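Local coordinates for protein CT263 (Chlamydia trachomatis, PDB 4QAS) that probably hydrolyses the N-glycosidic bond of a futalosine-pathway nucleoside, as a nucleosidase of the MTAN type serving menaquinone synthesis, at residues K8-F13 / D70-A75; T112-L117 / P157-K162. The protein carries 1 engineered substitution. One frame throughout, in Å; residues are numbered along the deposited sequence. Where two conformers were deposited one is given.

Contact 1 of 2, residues K8-F13 / D70-A75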
ATOM      1  N   LYS A   8      10.831  12.058  -9.232  1.00 20.19           N
ATOM      2  CA  LYS A   8       9.709  11.864 -10.146  1.00 20.46           C
ATOM      3  C   LYS A   8       9.707  10.419 -10.615  1.00 20.01           C
ATOM      4  O   LYS A   8      10.627   9.990 -11.323  1.00 19.57           O
ATOM      5  CB  LYS A   8       9.824  12.833 -11.328  1.00 20.86           C
ATOM      6  CG  LYS A   8       9.841  14.313 -10.934  1.00 23.18           C
ATOM      7  CD  LYS A   8       9.926  15.184 -12.182  1.00 27.78           C
ATOM      8  CE  LYS A   8      10.152  16.651 -11.869  1.00 48.32           C
ATOM      9  NZ  LYS A   8      10.094  17.463 -13.122  1.00 59.31           N
ATOM     10  N   LEU A   9       8.658   9.693 -10.257  1.00 17.71           N
ATOM     11  CA  LEU A   9       8.561   8.264 -10.478  1.00 15.52           C
ATOM     12  C   LEU A   9       7.371   8.009 -11.383  1.00 17.45           C
ATOM     13  O   LEU A   9       6.253   8.436 -11.065  1.00 18.82           O
ATOM     14  CB  LEU A   9       8.383   7.571  -9.133  1.00 19.51           C
ATOM     15  CG  LEU A   9       8.220   6.059  -9.156  1.00 19.62           C
ATOM     16  CD1 LEU A   9       9.261   5.339  -9.996  1.00 18.86           C
ATOM     17  CD2 LEU A   9       8.249   5.527  -7.719  1.00 20.61           C
ATOM     18  N   LEU A  10       7.616   7.341 -12.510  1.00 16.32           N
ATOM     19  CA  LEU A  10       6.569   6.954 -13.451  1.00 17.08           C
ATOM     20  C   LEU A  10       6.316   5.461 -13.281  1.00 15.16           C
ATOM     21  O   LEU A  10       7.243   4.651 -13.435  1.00 16.13           O
ATOM     22  CB  LEU A  10       7.000   7.238 -14.884  1.00 17.93           C
ATOM     23  CG  LEU A  10       6.005   6.816 -15.972  1.00 18.67           C
ATOM     24  CD1 LEU A  10       4.669   7.555 -15.814  1.00 19.27           C
ATOM     25  CD2 LEU A  10       6.589   7.053 -17.335  1.00 20.08           C
ATOM     26  N   LEU A  11       5.076   5.099 -12.999  1.00 14.10           N
ATOM     27  CA  LEU A  11       4.639   3.710 -13.008  1.00 13.42           C
ATOM     28  C   LEU A  11       3.886   3.432 -14.293  1.00 14.84           C
ATOM     29  O   LEU A  11       2.991   4.202 -14.679  1.00 16.31           O
ATOM     30  CB  LEU A  11       3.687   3.448 -11.851  1.00 14.63           C
ATOM     31  CG  LEU A  11       4.209   3.827 -10.473  1.00 16.66           C
ATOM     32  CD1 LEU A  11       3.178   3.465  -9.389  1.00 17.91           C
ATOM     33  CD2 LEU A  11       5.536   3.212 -10.107  1.00 17.12           C
ATOM     34  N   ILE A  12       4.253   2.342 -14.964  1.00 13.66           N
ATOM     35  CA  ILE A  12       3.671   1.961 -16.243  1.00 14.35           C
ATOM     36  C   ILE A  12       3.064   0.585 -16.076  1.00 14.06           C
ATOM     37  O   ILE A  12       3.761  -0.381 -15.727  1.00 14.55           O
ATOM     38  CB  ILE A  12       4.700   1.965 -17.380  1.00 16.11           C
ATOM     39  CG1 ILE A  12       5.360   3.335 -17.496  1.00 18.43           C
ATOM     40  CG2 ILE A  12       4.023   1.614 -18.679  1.00 17.49           C
ATOM     41  CD1 ILE A  12       6.576   3.342 -18.354  1.00 21.90           C
ATOM     42  N   PHE A  13       1.773   0.491 -16.347  1.00 14.07           N
ATOM     43  CA  PHE A  13       1.038  -0.763 -16.365  1.00 13.56           C
ATOM     44  C   PHE A  13       0.530  -1.012 -17.774  1.00 15.39           C
ATOM     45  O   PHE A  13       0.249  -0.088 -18.524  1.00 16.50           O
ATOM     46  CB  PHE A  13      -0.166  -0.683 -15.432  1.00 13.72           C
ATOM     47  CG  PHE A  13       0.193  -0.513 -13.988  1.00 13.16           C
ATOM     48  CD1 PHE A  13       0.443  -1.619 -13.189  1.00 13.76           C
ATOM     49  CD2 PHE A  13       0.273   0.755 -13.414  1.00 13.75           C
ATOM     50  CE1 PHE A  13       0.760  -1.469 -11.858  1.00 14.03           C
ATOM     51  CE2 PHE A  13       0.605   0.899 -12.087  1.00 15.05           C
ATOM     52  CZ  PHE A  13       0.843  -0.200 -11.324  1.00 14.42           C
ATOM     53  N   ASP A  70      12.800  10.430 -13.020  1.00 21.20           N
ATOM     54  CA  ASP A  70      14.039   9.889 -12.462  1.00 20.86           C
ATOM     55  C   ASP A  70      14.098   8.375 -12.479  1.00 20.14           C
ATOM     56  O   ASP A  70      15.190   7.812 -12.398  1.00 23.77           O
ATOM     57  CB  ASP A  70      14.176  10.369 -11.026  1.00 21.96           C
ATOM     58  CG  ASP A  70      14.297  11.874 -10.957  1.00 26.30           C
ATOM     59  OD1 ASP A  70      15.295  12.399 -11.469  1.00 27.38           O
ATOM     60  OD2 ASP A  70      13.391  12.553 -10.438  1.00 24.71           O
ATOM     61  N   LEU A  71      12.962   7.718 -12.600  1.00 18.41           N
ATOM     62  CA  LEU A  71      12.879   6.268 -12.634  1.00 17.07           C
ATOM     63  C   LEU A  71      11.545   5.919 -13.251  1.00 17.22           C
ATOM     64  O   LEU A  71      10.538   6.583 -12.967  1.00 17.94           O
ATOM     65  CB  LEU A  71      12.945   5.683 -11.216  1.00 19.27           C
ATOM     66  CG  LEU A  71      12.827   4.161 -11.084  1.00 17.73           C
ATOM     67  CD1 LEU A  71      13.946   3.408 -11.803  1.00 21.66           C
ATOM     68  CD2 LEU A  71      12.826   3.780  -9.614  1.00 21.85           C
ATOM     69  N   TRP A  72      11.543   4.891 -14.091  1.00 16.95           N
ATOM     70  CA  TRP A  72      10.322   4.221 -14.511  1.00 14.74           C
ATOM     71  C   TRP A  72      10.256   2.846 -13.849  1.00 16.40           C
ATOM     72  O   TRP A  72      11.266   2.137 -13.788  1.00 16.79           O
ATOM     73  CB  TRP A  72      10.307   3.982 -16.021  1.00 17.17           C
ATOM     74  CG  TRP A  72      10.275   5.159 -16.941  1.00 17.75           C
ATOM     75  CD1 TRP A  72      10.439   6.476 -16.629  1.00 20.02           C
ATOM     76  CD2 TRP A  72      10.088   5.102 -18.352  1.00 18.91           C
ATOM     77  NE1 TRP A  72      10.344   7.240 -17.767  1.00 21.46           N
ATOM     78  CE2 TRP A  72      10.134   6.415 -18.841  1.00 21.29           C
ATOM     79  CE3 TRP A  72       9.858   4.047 -19.244  1.00 19.83           C
ATOM     80  CZ2 TRP A  72       9.980   6.714 -20.192  1.00 22.53           C
ATOM     81  CZ3 TRP A  72       9.708   4.338 -20.587  1.00 20.60           C
ATOM     82  CH2 TRP A  72       9.766   5.661 -21.052  1.00 23.01           C
ATOM     83  N   ILE A  73       9.071   2.437 -13.405  1.00 14.71           N
ATOM     84  CA  ILE A  73       8.804   1.072 -12.978  1.00 13.47           C
ATOM     85  C   ILE A  73       7.667   0.537 -13.821  1.00 15.20           C
ATOM     86  O   ILE A  73       6.551   1.089 -13.792  1.00 14.99           O
ATOM     87  CB  ILE A  73       8.455   0.996 -11.486  1.00 15.11           C
ATOM     88  CG1 ILE A  73       9.613   1.527 -10.640  1.00 18.19           C
ATOM     89  CG2 ILE A  73       8.131  -0.449 -11.115  1.00 17.46           C
ATOM     90  CD1 ILE A  73       9.333   1.539  -9.156  1.00 19.99           C
ATOM     91  N   ASN A  74       7.939  -0.534 -14.565  1.00 14.63           N
ATOM     92  CA  ASN A  74       6.880  -1.281 -15.228  1.00 13.87           C
ATOM     93  C   ASN A  74       6.474  -2.400 -14.298  1.00 14.27           C
ATOM     94  O   ASN A  74       7.284  -3.278 -13.994  1.00 15.55           O
ATOM     95  CB  ASN A  74       7.410  -1.843 -16.541  1.00 15.95           C
ATOM     96  CG  ASN A  74       6.473  -2.819 -17.190  1.00 16.32           C
ATOM     97  OD1 ASN A  74       6.933  -3.820 -17.775  1.00 17.48           O
ATOM     98  ND2 ASN A  74       5.171  -2.555 -17.135  1.00 15.22           N
ATOM     99  N   ALA A  75       5.249  -2.369 -13.832  1.00 12.81           N
ATOM    100  CA  ALA A  75       4.720  -3.428 -12.999  1.00 12.49           C
ATOM    101  C   ALA A  75       3.633  -4.140 -13.778  1.00 13.74           C
ATOM    102  O   ALA A  75       2.807  -3.501 -14.428  1.00 14.21           O
ATOM    103  CB  ALA A  75       4.144  -2.852 -11.719  1.00 13.23           C
TER
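The carbonyl oxygen I12 O is gripped twice: by the backbone N of A75 and, 2.9 Å away, by the side-chain ND2 of N74. The two donors reach it from opposite faces of the carbonyl plane, ND2 from well above that plane, A75 N at a smaller tilt, while I12 O itself lies almost in the plane of the N74 amide. With chi1 at 170°, that amide is turned away from the residue's own N, which carries ND2 over to the neighbouring strand; OD1 hydrogen-bonds K162 NZ, and the two partners together would hold the amide in one rotation. At the other end D70 OD2 takes the backbone N of K8 at 2.9 Å through its anti lone pair, and K8 O receives D70 N at 2.8 Å. Between these ends the backbones exchange regular bonds. On the sheet face that carries L10, I12 and W72, CD2 of L10 lies over the five-membered ring of W72, 3.8 Å from its centroid, a CH-pi contact, and I12 CD1 meets W72 CE3 at 3.5 Å; helix 144-153 packs here. On the opposite face, L9 CD1 nestles against L71 and I73. This is parallel pairing in the mixed beta sheet of an alpha/beta fold, as in the nucleoside phosphorylase family to which MTANs belong.

Contact 2 of 2, residues T112-L117 / P157-K162; sequences TPIPRL and PCSMIK
S159 OG donates to T112 O at 2.8 Å, and one residue back along the strand C158 O accepts the backbone N of T112 at 3.0 Å, in the carbonyl plane and nearly straight (168° at the hydrogen). The hydroxyl of S159 lies beside its own backbone N (chi1 -62°), a position from which it meets the T112 carbonyl at a tilt. Two waters extend the polar seam. One donates to T112 O and accepts from M160 N at 2.9 Å, bridging T112 O and M160 N, which are too far apart (4.4 Å) to bond directly; the other joins T112 OG1 to C158 N. I114 lays CG1 on S159 CB at 3.7 Å and presses CD1 onto CG1 of I161 at 3.3 Å, tighter than usual van der Waals contact, the two side chains crossing at about a right angle. L117 CD1 approaches the same I161 carbon more loosely, at 4.2 Å. Helix 180-197 also packs on I114 and I161, while T92 OG1 bonds both I114 N and M160 O. A type II turn from I114 to L117 brings both apolar side chains toward the strand. The arrangement is that of an irregular loop, linking strands 106-110 and 119-124, that packs along strand 158-167.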
ATOM      1  N   THR A 112      17.034  -2.639 -14.327  1.00 19.37           N
ATOM      2  CA  THR A 112      17.615  -2.361 -13.013  1.00 19.64           C
ATOM      3  C   THR A 112      16.835  -3.129 -11.950  1.00 16.94           C
ATOM      4  O   THR A 112      15.644  -2.848 -11.747  1.00 17.64           O
ATOM      5  CB  THR A 112      17.535  -0.879 -12.734  1.00 20.31           C
ATOM      6  OG1 THR A 112      18.304  -0.186 -13.731  1.00 25.51           O
ATOM      7  CG2 THR A 112      18.080  -0.554 -11.341  1.00 23.56           C
ATOM      8  N   PRO A 113      17.447  -4.069 -11.225  1.00 19.55           N
ATOM      9  CA  PRO A 113      16.667  -4.848 -10.262  1.00 19.21           C
ATOM     10  C   PRO A 113      16.308  -4.035  -9.031  1.00 18.40           C
ATOM     11  O   PRO A 113      17.069  -3.201  -8.544  1.00 23.28           O
ATOM     12  CB  PRO A 113      17.589  -6.015  -9.892  1.00 25.31           C
ATOM     13  CG  PRO A 113      18.687  -5.981 -10.865  1.00 32.82           C
ATOM     14  CD  PRO A 113      18.831  -4.555 -11.299  1.00 24.67           C
ATOM     15  N   ILE A 114      15.124  -4.316  -8.523  1.00 17.98           N
ATOM     16  CA  ILE A 114      14.588  -3.675  -7.329  1.00 17.57           C
ATOM     17  C   ILE A 114      15.103  -4.429  -6.116  1.00 18.93           C
ATOM     18  O   ILE A 114      15.057  -5.671  -6.102  1.00 19.55           O
ATOM     19  CB  ILE A 114      13.062  -3.708  -7.382  1.00 19.42           C
ATOM     20  CG1 ILE A 114      12.608  -2.766  -8.491  1.00 27.73           C
ATOM     21  CG2 ILE A 114      12.430  -3.353  -6.025  1.00 21.86           C
ATOM     22  CD1 ILE A 114      11.277  -3.064  -8.995  1.00 22.69           C
ATOM     23  N   PRO A 115      15.548  -3.737  -5.078  1.00 19.77           N
ATOM     24  CA  PRO A 115      16.037  -4.426  -3.882  1.00 22.83           C
ATOM     25  C   PRO A 115      14.973  -5.311  -3.251  1.00 23.60           C
ATOM     26  O   PRO A 115      13.780  -4.993  -3.256  1.00 21.28           O
ATOM     27  CB  PRO A 115      16.392  -3.279  -2.936  1.00 24.27           C
ATOM     28  CG  PRO A 115      16.573  -2.084  -3.793  1.00 32.73           C
ATOM     29  CD  PRO A 115      15.685  -2.267  -4.971  1.00 21.55           C
ATOM     30  N   ARG A 116      15.429  -6.432  -2.688  1.00 21.88           N
ATOM     31  CA  ARG A 116      14.655  -7.340  -1.847  1.00 21.73           C
ATOM     32  C   ARG A 116      13.587  -8.127  -2.594  1.00 21.68           C
ATOM     33  O   ARG A 116      12.793  -8.831  -1.953  1.00 26.26           O
ATOM     34  CB  ARG A 116      14.053  -6.637  -0.635  1.00 26.45           C
ATOM     35  CG  ARG A 116      15.156  -6.268   0.347  1.00 58.03           C
ATOM     36  CD  ARG A 116      14.642  -5.547   1.552  1.00 86.72           C
ATOM     37  NE  ARG A 116      14.025  -4.269   1.204  1.00 93.32           N
ATOM     38  CZ  ARG A 116      14.680  -3.114   1.098  1.00 85.96           C
ATOM     39  NH1 ARG A 116      15.991  -3.054   1.306  1.00 85.86           N
ATOM     40  NH2 ARG A 116      14.018  -2.012   0.775  1.00 75.10           N
ATOM     41  N   LEU A 117      13.554  -8.055  -3.881  1.00 17.54           N
ATOM     42  CA  LEU A 117      12.718  -8.936  -4.688  1.00 16.31           C
ATOM     43  C   LEU A 117      13.583 -10.010  -5.335  1.00 17.90           C
ATOM     44  O   LEU A 117      14.746  -9.749  -5.690  1.00 18.01           O
ATOM     45  CB  LEU A 117      11.954  -8.183  -5.785  1.00 15.14           C
ATOM     46  CG  LEU A 117      10.785  -7.317  -5.272  1.00 15.74           C
ATOM     47  CD1 LEU A 117      10.213  -6.495  -6.422  1.00 16.75           C
ATOM     48  CD2 LEU A 117       9.687  -8.149  -4.648  1.00 18.47           C
ATOM     49  N   PRO A 157      16.549   5.367 -15.950  1.00 25.93           N
ATOM     50  CA  PRO A 157      16.589   3.975 -15.495  1.00 20.93           C
ATOM     51  C   PRO A 157      15.187   3.372 -15.457  1.00 20.63           C
ATOM     52  O   PRO A 157      14.190   4.056 -15.209  1.00 19.73           O
ATOM     53  CB  PRO A 157      17.183   4.069 -14.082  1.00 28.93           C
ATOM     54  CG  PRO A 157      17.695   5.446 -13.928  1.00 37.68           C
ATOM     55  CD  PRO A 157      16.985   6.311 -14.908  1.00 37.59           C
ATOM     56  N   CYS A 158      15.108   2.067 -15.730  1.00 18.49           N
ATOM     57  CA  CYS A 158      13.853   1.325 -15.773  1.00 16.89           C
ATOM     58  C   CYS A 158      13.973   0.062 -14.943  1.00 16.52           C
ATOM     59  O   CYS A 158      14.954  -0.686 -15.089  1.00 18.00           O
ATOM     60  CB  CYS A 158      13.512   0.926 -17.214  1.00 20.78           C
ATOM     61  SG  CYS A 158      11.886   0.208 -17.457  1.00 20.95           S
ATOM     62  N   SER A 159      13.001  -0.162 -14.073  1.00 16.43           N
ATOM     63  CA  SER A 159      12.905  -1.372 -13.277  1.00 15.39           C
ATOM     64  C   SER A 159      11.576  -2.030 -13.566  1.00 13.53           C
ATOM     65  O   SER A 159      10.648  -1.395 -14.051  1.00 16.55           O
ATOM     66  CB  SER A 159      13.001  -1.066 -11.782  1.00 17.81           C
ATOM     67  OG  SER A 159      14.222  -0.500 -11.433  1.00 19.49           O
ATOM     68  N   MET A 160      11.502  -3.325 -13.300  1.00 14.55           N
ATOM     69  CA  MET A 160      10.316  -4.112 -13.574  0.58 13.07           C
ATOM     70  C   MET A 160       9.966  -4.983 -12.396  1.00 15.00           C
ATOM     71  O   MET A 160      10.835  -5.594 -11.793  1.00 16.84           O
ATOM     72  CB  MET A 160      10.561  -5.051 -14.727  0.58 20.60           C
ATOM     73  CG  MET A 160      10.345  -4.437 -16.035  0.58 17.83           C
ATOM     74  SD  MET A 160      10.647  -5.584 -17.331  0.58 16.05           S
ATOM     75  CE  MET A 160      10.910  -4.459 -18.693  0.58 45.10           C
ATOM     76  N   ILE A 161       8.690  -5.011 -12.093  1.00 12.53           N
ATOM     77  CA  ILE A 161       8.080  -5.917 -11.124  1.00 13.30           C
ATOM     78  C   ILE A 161       7.098  -6.761 -11.920  1.00 12.53           C
ATOM     79  O   ILE A 161       6.214  -6.221 -12.588  1.00 13.29           O
ATOM     80  CB  ILE A 161       7.303  -5.153 -10.046  1.00 13.56           C
ATOM     81  CG1 ILE A 161       8.226  -4.216  -9.276  1.00 15.15           C
ATOM     82  CG2 ILE A 161       6.639  -6.126  -9.092  1.00 15.51           C
ATOM     83  CD1 ILE A 161       7.498  -3.187  -8.405  1.00 16.88           C
ATOM     84  N   LYS A 162       7.252  -8.078 -11.857  1.00 12.32           N
ATOM     85  CA  LYS A 162       6.344  -8.978 -12.546  1.00 11.62           C
ATOM     86  C   LYS A 162       5.857 -10.022 -11.558  1.00 11.40           C
ATOM     87  O   LYS A 162       6.659 -10.663 -10.890  1.00 12.69           O
ATOM     88  CB  LYS A 162       7.006  -9.638 -13.752  1.00 12.99           C
ATOM     89  CG  LYS A 162       7.440  -8.625 -14.814  1.00 13.78           C
ATOM     90  CD  LYS A 162       6.294  -8.097 -15.672  1.00 13.13           C
ATOM     91  CE  LYS A 162       6.654  -6.761 -16.350  1.00 15.09           C
ATOM     92  NZ  LYS A 162       5.717  -6.382 -17.419  1.00 15.61           N
TER
HETATM   93  O   HOH W   1      13.890  -4.795 -12.623  1.00 18.77           O
HETATM   94  O   HOH W   2      17.557   0.525 -16.348  1.00 21.72           O

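Both contacts are largely buried and meet in one sheet, where strand 71-80 pairs in parallel with strand 158-167. Contact 1 joins two regular strands, so the backbones bond repeatedly along their length and side chains fill both faces; contact 2 sets a loop beside a strand, with few direct bonds, two bridging waters and a small apolar patch, and its T112 end is exposed. Adjacency is direct: N74 N hydrogen-bonds S159 O at 2.9 Å, and the N74 side chain ties contact 1 to K162 of contact 2, whose NZ also forms a salt bridge with D141. The comparison illustrates how regular pairing gives way to water and side-chain bonding where a loop replaces a strand.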